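Local coordinates for protein adenosine kinase (Sinorhizobium meliloti, PDB 3UBO) that probably transfers phosphate from ATP to a nucleoside or sugar hydroxyl as a kinase of the pfkB family, and binds adenosine and ADP, at residues A14-I19 against P112-S117; A36-N41 against S128-L133. All blocks are in the same frame, centred on the assembly; numbering follows the deposited sequence.

Contact 1 of 2, residues A14-I19 against P112-S117; sequences AIVDII and PPTARS. With ADN (adenosine), chain C.
Val16 and Asp17 pair in parallel with Arg116 and Ser117, a buried beta contact between neighbouring strands of the mixed sheet that lies over the adenosine. Three backbone bonds make the ladder. Val16 N reaches Ala115 O at 3.1 Å, Ser117 N donates to Val16 O at 2.9 Å, and Ile18 N meets Ser117 O at 2.8 Å.

The two faces differ in character. On the ligand side, Ile15 packs its CG2 against Ser117 CB (3.6 Å), while its other branch, with CG1 anti to the carbonyl carbon (chi1 -61°), carries CD1 over the face of the purine at C4 and C5. Next to it the Asp17 carboxylate takes both ribose hydroxyls, one on each oxygen: O2' donates to OD1 at 2.9 Å and O3' to OD2 at 2.5 Å. This two-point grip probably helps to hold the turn of the sugar; an alanine in place of Asp17 would probably leave both hydroxyls without these acceptors and the ribose freer to rotate. Ser117 OG is engaged by Thr131.

Away from the ligand, Ile18 CD1 comes within 4.1 Å of Arg116 CD, the two chains passing at a slant. Helix 87-98 backs this side, with Phe92 on Val16 and Leu88 on Arg116.

A small sheet supplying an aspartate to the substrate's hydroxyls is characteristic of the lid of pfkB-family (ribokinase-like) kinases.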
loop_
_atom_site.group_PDB
_atom_site.type_symbol
_atom_site.label_atom_id
_atom_site.label_comp_id
_atom_site.label_asym_id
_atom_site.label_seq_id
_atom_site.Cartn_x
_atom_site.Cartn_y
_atom_site.Cartn_z
ATOM N N ALA A 14 -2.812 -2.360 17.645
ATOM C CA ALA A 14 -2.238 -1.595 16.566
ATOM C C ALA A 14 -1.498 -2.515 15.575
ATOM O O ALA A 14 -0.518 -3.166 15.932
ATOM C CB ALA A 14 -1.321 -0.539 17.114
ATOM N N ILE A 15 -1.961 -2.604 14.344
ATOM C CA ILE A 15 -1.506 -3.660 13.412
ATOM C C ILE A 15 -1.180 -3.078 12.032
ATOM O O ILE A 15 -1.944 -2.264 11.497
ATOM C CB ILE A 15 -2.529 -4.799 13.271
ATOM C CG1 ILE A 15 -2.741 -5.466 14.643
ATOM C CG2 ILE A 15 -2.092 -5.743 12.202
ATOM C CD1 ILE A 15 -3.824 -6.498 14.626
ATOM N N VAL A 16 -0.009 -3.420 11.491
ATOM C CA VAL A 16 0.208 -3.109 10.083
ATOM C C VAL A 16 -0.058 -4.328 9.190
ATOM O O VAL A 16 0.356 -5.452 9.531
ATOM C CB VAL A 16 1.519 -2.441 9.819
ATOM C CG1 VAL A 16 1.649 -2.074 8.285
ATOM C CG2 VAL A 16 1.572 -1.258 10.667
ATOM N N ASP A 17 -0.838 -4.101 8.130
ATOM C CA ASP A 17 -1.312 -5.162 7.230
ATOM C C ASP A 17 -0.424 -5.359 6.032
ATOM O O ASP A 17 -0.143 -4.397 5.254
ATOM C CB ASP A 17 -2.730 -4.852 6.720
ATOM C CG ASP A 17 -3.765 -5.112 7.760
ATOM O OD1 ASP A 17 -3.305 -5.453 8.853
ATOM O OD2 ASP A 17 -4.989 -4.986 7.550
ATOM N N ILE A 18 -0.037 -6.615 5.847
ATOM C CA ILE A 18 0.765 -6.974 4.681
ATOM C C ILE A 18 -0.117 -7.886 3.925
ATOM O O ILE A 18 -0.500 -8.965 4.440
ATOM C CB ILE A 18 2.091 -7.667 5.064
ATOM C CG1 ILE A 18 2.567 -7.052 6.404
ATOM C CG2 ILE A 18 3.076 -7.576 3.923
ATOM C CD1 ILE A 18 3.966 -6.834 6.514
ATOM N N ILE A 19 -0.474 -7.451 2.724
ATOM C CA ILE A 19 -1.561 -8.042 2.021
ATOM C C ILE A 19 -1.132 -8.527 0.619
ATOM O O ILE A 19 -0.397 -7.793 -0.086
ATOM C CB ILE A 19 -2.640 -6.960 1.770
ATOM C CG1 ILE A 19 -3.089 -6.267 3.062
ATOM C CG2 ILE A 19 -3.799 -7.522 0.980
ATOM C CD1 ILE A 19 -3.525 -4.742 2.818
ATOM N N PRO A 112 8.775 -6.380 21.840
ATOM C CA PRO A 112 8.408 -6.818 20.466
ATOM C C PRO A 112 8.347 -5.700 19.392
ATOM O O PRO A 112 8.170 -4.516 19.703
ATOM C CB PRO A 112 7.028 -7.512 20.643
ATOM C CG PRO A 112 6.984 -7.988 22.013
ATOM C CD PRO A 112 7.893 -6.991 22.856
ATOM N N PRO A 113 8.486 -6.072 18.115
ATOM C CA PRO A 113 8.315 -4.987 17.147
ATOM C C PRO A 113 6.820 -4.835 16.882
ATOM O O PRO A 113 6.008 -5.650 17.397
ATOM C CB PRO A 113 9.042 -5.503 15.908
ATOM C CG PRO A 113 9.375 -6.966 16.234
ATOM C CD PRO A 113 8.571 -7.360 17.431
ATOM N N THR A 114 6.494 -3.789 16.136
ATOM C CA THR A 114 5.130 -3.443 15.838
ATOM C C THR A 114 4.335 -4.643 15.288
ATOM O O THR A 114 4.795 -5.404 14.439
ATOM C CB THR A 114 5.161 -2.232 14.910
ATOM O OG1 THR A 114 5.684 -1.108 15.634
ATOM C CG2 THR A 114 3.821 -1.906 14.318
ATOM N N ALA A 115 3.144 -4.849 15.808
ATOM C CA ALA A 115 2.357 -5.981 15.370
ATOM C C ALA A 115 2.084 -5.952 13.877
ATOM O O ALA A 115 2.048 -4.887 13.302
ATOM C CB ALA A 115 1.065 -5.996 16.069
ATOM N N ARG A 116 1.918 -7.115 13.260
ATOM C CA ARG A 116 1.679 -7.180 11.823
ATOM C C ARG A 116 0.763 -8.344 11.483
ATOM O O ARG A 116 0.721 -9.339 12.206
ATOM C CB ARG A 116 3.002 -7.310 11.065
ATOM C CG ARG A 116 3.607 -8.703 11.109
ATOM C CD ARG A 116 4.652 -8.885 10.020
ATOM N NE ARG A 116 5.879 -9.487 10.534
ATOM C CZ ARG A 116 6.619 -8.961 11.505
ATOM N NH1 ARG A 116 6.258 -7.818 12.072
ATOM N NH2 ARG A 116 7.721 -9.578 11.910
ATOM N N SER A 117 0.028 -8.222 10.383
ATOM C CA SER A 117 -0.883 -9.271 9.994
ATOM C C SER A 117 -0.732 -9.616 8.519
ATOM O O SER A 117 -0.690 -8.720 7.640
ATOM C CB SER A 117 -2.305 -8.885 10.361
ATOM O OG SER A 117 -3.228 -9.888 10.028
HETATM O "O5'" ADN C . -11.217 -6.548 10.065
HETATM C "C5'" ADN C . -10.262 -5.708 9.313
HETATM C "C4'" ADN C . -8.881 -5.507 10.027
HETATM O "O4'" ADN C . -8.605 -6.500 11.021
HETATM C "C3'" ADN C . -7.442 -5.279 9.326
HETATM O "O3'" ADN C . -7.029 -4.086 8.703
HETATM C "C2'" ADN C . -6.448 -5.776 10.428
HETATM O "O2'" ADN C . -5.369 -4.877 10.759
HETATM C "C1'" ADN C . -7.379 -6.105 11.527
HETATM N N9 ADN C . -6.862 -7.231 12.364
HETATM C C8 ADN C . -6.445 -8.551 12.027
HETATM N N7 ADN C . -6.175 -9.285 13.213
HETATM C C5 ADN C . -6.439 -8.411 14.283
HETATM C C6 ADN C . -6.331 -8.561 15.692
HETATM N N6 ADN C . -5.922 -9.802 16.295
HETATM N N1 ADN C . -6.687 -7.436 16.521
HETATM C C2 ADN C . -7.131 -6.209 15.929
HETATM N N3 ADN C . -7.253 -6.017 14.531
HETATM C C4 ADN C . -6.880 -7.130 13.741
#

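Contact 2 of 2, residues A36-N41 against S128-L133; sequences AMNLIN and SMNTYL. With ADN (adenosine), chain C.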
loop_
_atom_site.group_PDB
_atom_site.type_symbol
_atom_site.label_atom_id
_atom_site.label_comp_id
_atom_site.label_asym_id
_atom_site.label_seq_id
_atom_site.Cartn_x
_atom_site.Cartn_y
_atom_site.Cartn_z
ATOM N N ALA A 36 -11.082 -16.113 8.784
ATOM C CA ALA A 36 -10.811 -15.896 10.184
ATOM C C ALA A 36 -9.605 -15.033 10.455
ATOM O O ALA A 36 -8.906 -14.640 9.553
ATOM C CB ALA A 36 -10.626 -17.219 10.842
HETATM N N MSE A 37 -9.358 -14.764 11.721
HETATM C CA MSE A 37 -8.117 -14.173 12.119
HETATM C C MSE A 37 -7.340 -15.230 12.811
HETATM O O MSE A 37 -7.768 -15.763 13.800
HETATM C CB MSE A 37 -8.302 -13.096 13.139
HETATM C CG MSE A 37 -7.714 -13.551 14.427
HETATM SE SE MSE A 37 -6.098 -12.766 14.864
HETATM C CE MSE A 37 -6.455 -12.543 16.657
ATOM N N ASN A 38 -6.196 -15.562 12.222
ATOM C CA ASN A 38 -5.319 -16.598 12.737
ATOM C C ASN A 38 -4.186 -15.980 13.534
ATOM O O ASN A 38 -3.545 -15.025 13.093
ATOM C CB ASN A 38 -4.759 -17.446 11.595
ATOM C CG ASN A 38 -5.845 -17.989 10.686
ATOM O OD1 ASN A 38 -6.124 -19.187 10.679
ATOM N ND2 ASN A 38 -6.463 -17.104 9.911
ATOM N N LEU A 39 -3.950 -16.529 14.716
ATOM C CA LEU A 39 -2.975 -16.005 15.608
ATOM C C LEU A 39 -1.728 -16.796 15.460
ATOM O O LEU A 39 -1.750 -17.995 15.509
ATOM C CB LEU A 39 -3.476 -16.152 17.013
ATOM C CG LEU A 39 -4.237 -14.965 17.535
ATOM C CD1 LEU A 39 -4.909 -15.406 18.751
ATOM C CD2 LEU A 39 -3.318 -13.841 17.819
ATOM N N ILE A 40 -0.635 -16.095 15.290
ATOM C CA ILE A 40 0.628 -16.715 14.973
ATOM C C ILE A 40 1.792 -16.109 15.775
ATOM O O ILE A 40 1.819 -14.882 16.060
ATOM C CB ILE A 40 0.939 -16.535 13.433
ATOM C CG1 ILE A 40 1.350 -15.090 13.123
ATOM C CG2 ILE A 40 -0.175 -16.989 12.637
ATOM C CD1 ILE A 40 1.520 -14.768 11.659
ATOM N N ASN A 41 2.773 -16.949 16.092
ATOM C CA ASN A 41 4.025 -16.408 16.653
ATOM C C ASN A 41 4.862 -15.732 15.584
ATOM O O ASN A 41 4.501 -15.698 14.414
ATOM C CB ASN A 41 4.852 -17.484 17.357
ATOM C CG ASN A 41 5.166 -18.669 16.453
ATOM O OD1 ASN A 41 5.318 -18.529 15.227
ATOM N ND2 ASN A 41 5.223 -19.857 17.047
ATOM N N SER A 128 -8.243 -13.744 4.693
ATOM C CA SER A 128 -7.822 -14.677 5.760
ATOM C C SER A 128 -6.581 -14.128 6.477
ATOM O O SER A 128 -5.550 -13.838 5.843
ATOM C CB SER A 128 -7.607 -16.101 5.223
ATOM O OG SER A 128 -8.790 -16.568 4.620
HETATM N N MSE A 129 -6.694 -13.907 7.785
HETATM C CA MSE A 129 -5.675 -13.128 8.426
HETATM C C MSE A 129 -4.792 -13.966 9.393
HETATM O O MSE A 129 -5.219 -14.972 9.933
HETATM C CB MSE A 129 -6.285 -11.915 9.092
HETATM C CG MSE A 129 -6.914 -10.878 8.161
HETATM SE SE MSE A 129 -7.973 -9.450 9.150
HETATM C CE MSE A 129 -9.070 -10.840 10.108
ATOM N N ASN A 130 -3.553 -13.545 9.581
ATOM C CA ASN A 130 -2.627 -14.334 10.312
ATOM C C ASN A 130 -1.780 -13.282 10.960
ATOM O O ASN A 130 -0.951 -12.609 10.318
ATOM C CB ASN A 130 -1.794 -15.185 9.351
ATOM C CG ASN A 130 -2.596 -16.278 8.654
ATOM O OD1 ASN A 130 -2.855 -17.345 9.240
ATOM N ND2 ASN A 130 -2.938 -16.039 7.372
ATOM N N THR A 131 -2.014 -13.132 12.259
ATOM C CA THR A 131 -1.599 -11.924 12.988
ATOM C C THR A 131 -0.668 -12.289 14.059
ATOM O O THR A 131 -0.938 -13.213 14.813
ATOM C CB THR A 131 -2.823 -11.170 13.599
ATOM O OG1 THR A 131 -3.682 -10.766 12.519
ATOM C CG2 THR A 131 -2.378 -9.945 14.300
ATOM N N TYR A 132 0.447 -11.583 14.079
ATOM C CA TYR A 132 1.435 -11.740 15.112
ATOM C C TYR A 132 1.323 -10.459 15.961
ATOM O O TYR A 132 1.491 -9.348 15.445
ATOM C CB TYR A 132 2.865 -11.978 14.523
ATOM C CG TYR A 132 3.999 -11.592 15.481
ATOM C CD1 TYR A 132 4.205 -12.295 16.680
ATOM C CD2 TYR A 132 4.827 -10.492 15.227
ATOM C CE1 TYR A 132 5.211 -11.939 17.571
ATOM C CE2 TYR A 132 5.824 -10.147 16.092
ATOM C CZ TYR A 132 6.028 -10.874 17.281
ATOM O OH TYR A 132 7.040 -10.509 18.188
ATOM N N LEU A 133 1.076 -10.609 17.264
ATOM C CA LEU A 133 0.717 -9.458 18.086
ATOM C C LEU A 133 1.833 -8.458 18.394
ATOM O O LEU A 133 1.551 -7.292 18.664
ATOM C CB LEU A 133 0.009 -9.930 19.338
ATOM C CG LEU A 133 -1.324 -10.555 18.970
ATOM C CD1 LEU A 133 -1.893 -11.562 19.997
ATOM C CD2 LEU A 133 -2.255 -9.409 18.685
HETATM O "O5'" ADN C . -11.217 -6.548 10.065
HETATM C "C5'" ADN C . -10.262 -5.708 9.313
HETATM C "C4'" ADN C . -8.881 -5.507 10.027
HETATM O "O4'" ADN C . -8.605 -6.500 11.021
HETATM C "C3'" ADN C . -7.442 -5.279 9.326
HETATM O "O3'" ADN C . -7.029 -4.086 8.703
HETATM C "C2'" ADN C . -6.448 -5.776 10.428
HETATM O "O2'" ADN C . -5.369 -4.877 10.759
HETATM C "C1'" ADN C . -7.379 -6.105 11.527
HETATM N N9 ADN C . -6.862 -7.231 12.364
HETATM C C8 ADN C . -6.445 -8.551 12.027
HETATM N N7 ADN C . -6.175 -9.285 13.213
HETATM C C5 ADN C . -6.439 -8.411 14.283
HETATM C C6 ADN C . -6.331 -8.561 15.692
HETATM N N6 ADN C . -5.922 -9.802 16.295
HETATM N N1 ADN C . -6.687 -7.436 16.521
HETATM C C2 ADN C . -7.131 -6.209 15.929
HETATM N N3 ADN C . -7.253 -6.017 14.531
HETATM C C4 ADN C . -6.880 -7.130 13.741
#
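Backbone bonds run the length of the pairing of Ala36-Ile40 with Met129-Thr131, in parallel register and with strand 37-39 at the edge of the sheet. Met129 N binds Ala36 O (2.9 Å), Asn38 N binds Met129 O, Thr131 N binds Asn38 O, and Ile40 N closes the series on Thr131 O (2.9 Å).

Amides occupy one face. Those of Asn38 and Asn130 run abreast, planes 29° apart. Asn38 ND2 also turns to Met129 O, a bond modelled too short to be precise, while its OD1 receives Ile33 N; Asn130 ND2 has a weak bond to Met118 O.

Apolar contacts include Ile40 CG1 against Tyr132 CB (3.7 Å) and Leu39 CD2 against Leu133 CD1 (3.5 Å). Separately, Ile40 O lies at the edge of the tyrosine ring. On the adenosine face, Met37 and Met129 are both modelled as selenomethionine, and Met37 places its CB by Met129 CE (3.9 Å). Met129, bent at chi3 (-54°), brings its SE to within 3.4 Å of adenosine C8. Thr131 OG1, hydrogen-bonded to Ser117 OG, lies 3.0 Å from N7.

The contact is thus two-sided: the backbone bonds tie the strands together, with two amides packed alongside on one face, while the other offers the nucleoside a mainly apolar wall with a single hydroxyl.

Overall arrangement
Contacts 1 and 2 are successive parts of one mixed sheet, with centres 10 Å apart, and their segments alternate along the chain. Strands 116-121 and 127-132 bring them together: Arg116 O and Tyr132 N are 2.9 Å apart, a probable backbone bond, and Ser117 OG and Thr131 OG1 are 2.7 Å apart, probably also bonded. Both contacts touch the same adenosine, with 14-19 serving the ribose and one purine face, while contact 2 meets the base near C8 and N7. Gly61, Ser62, Asn13 and Asn65 add further hydrogen bonds to it. Bound ADP lies about 8 Å from the Met129 side chain and about 12 Å from that of Asp17.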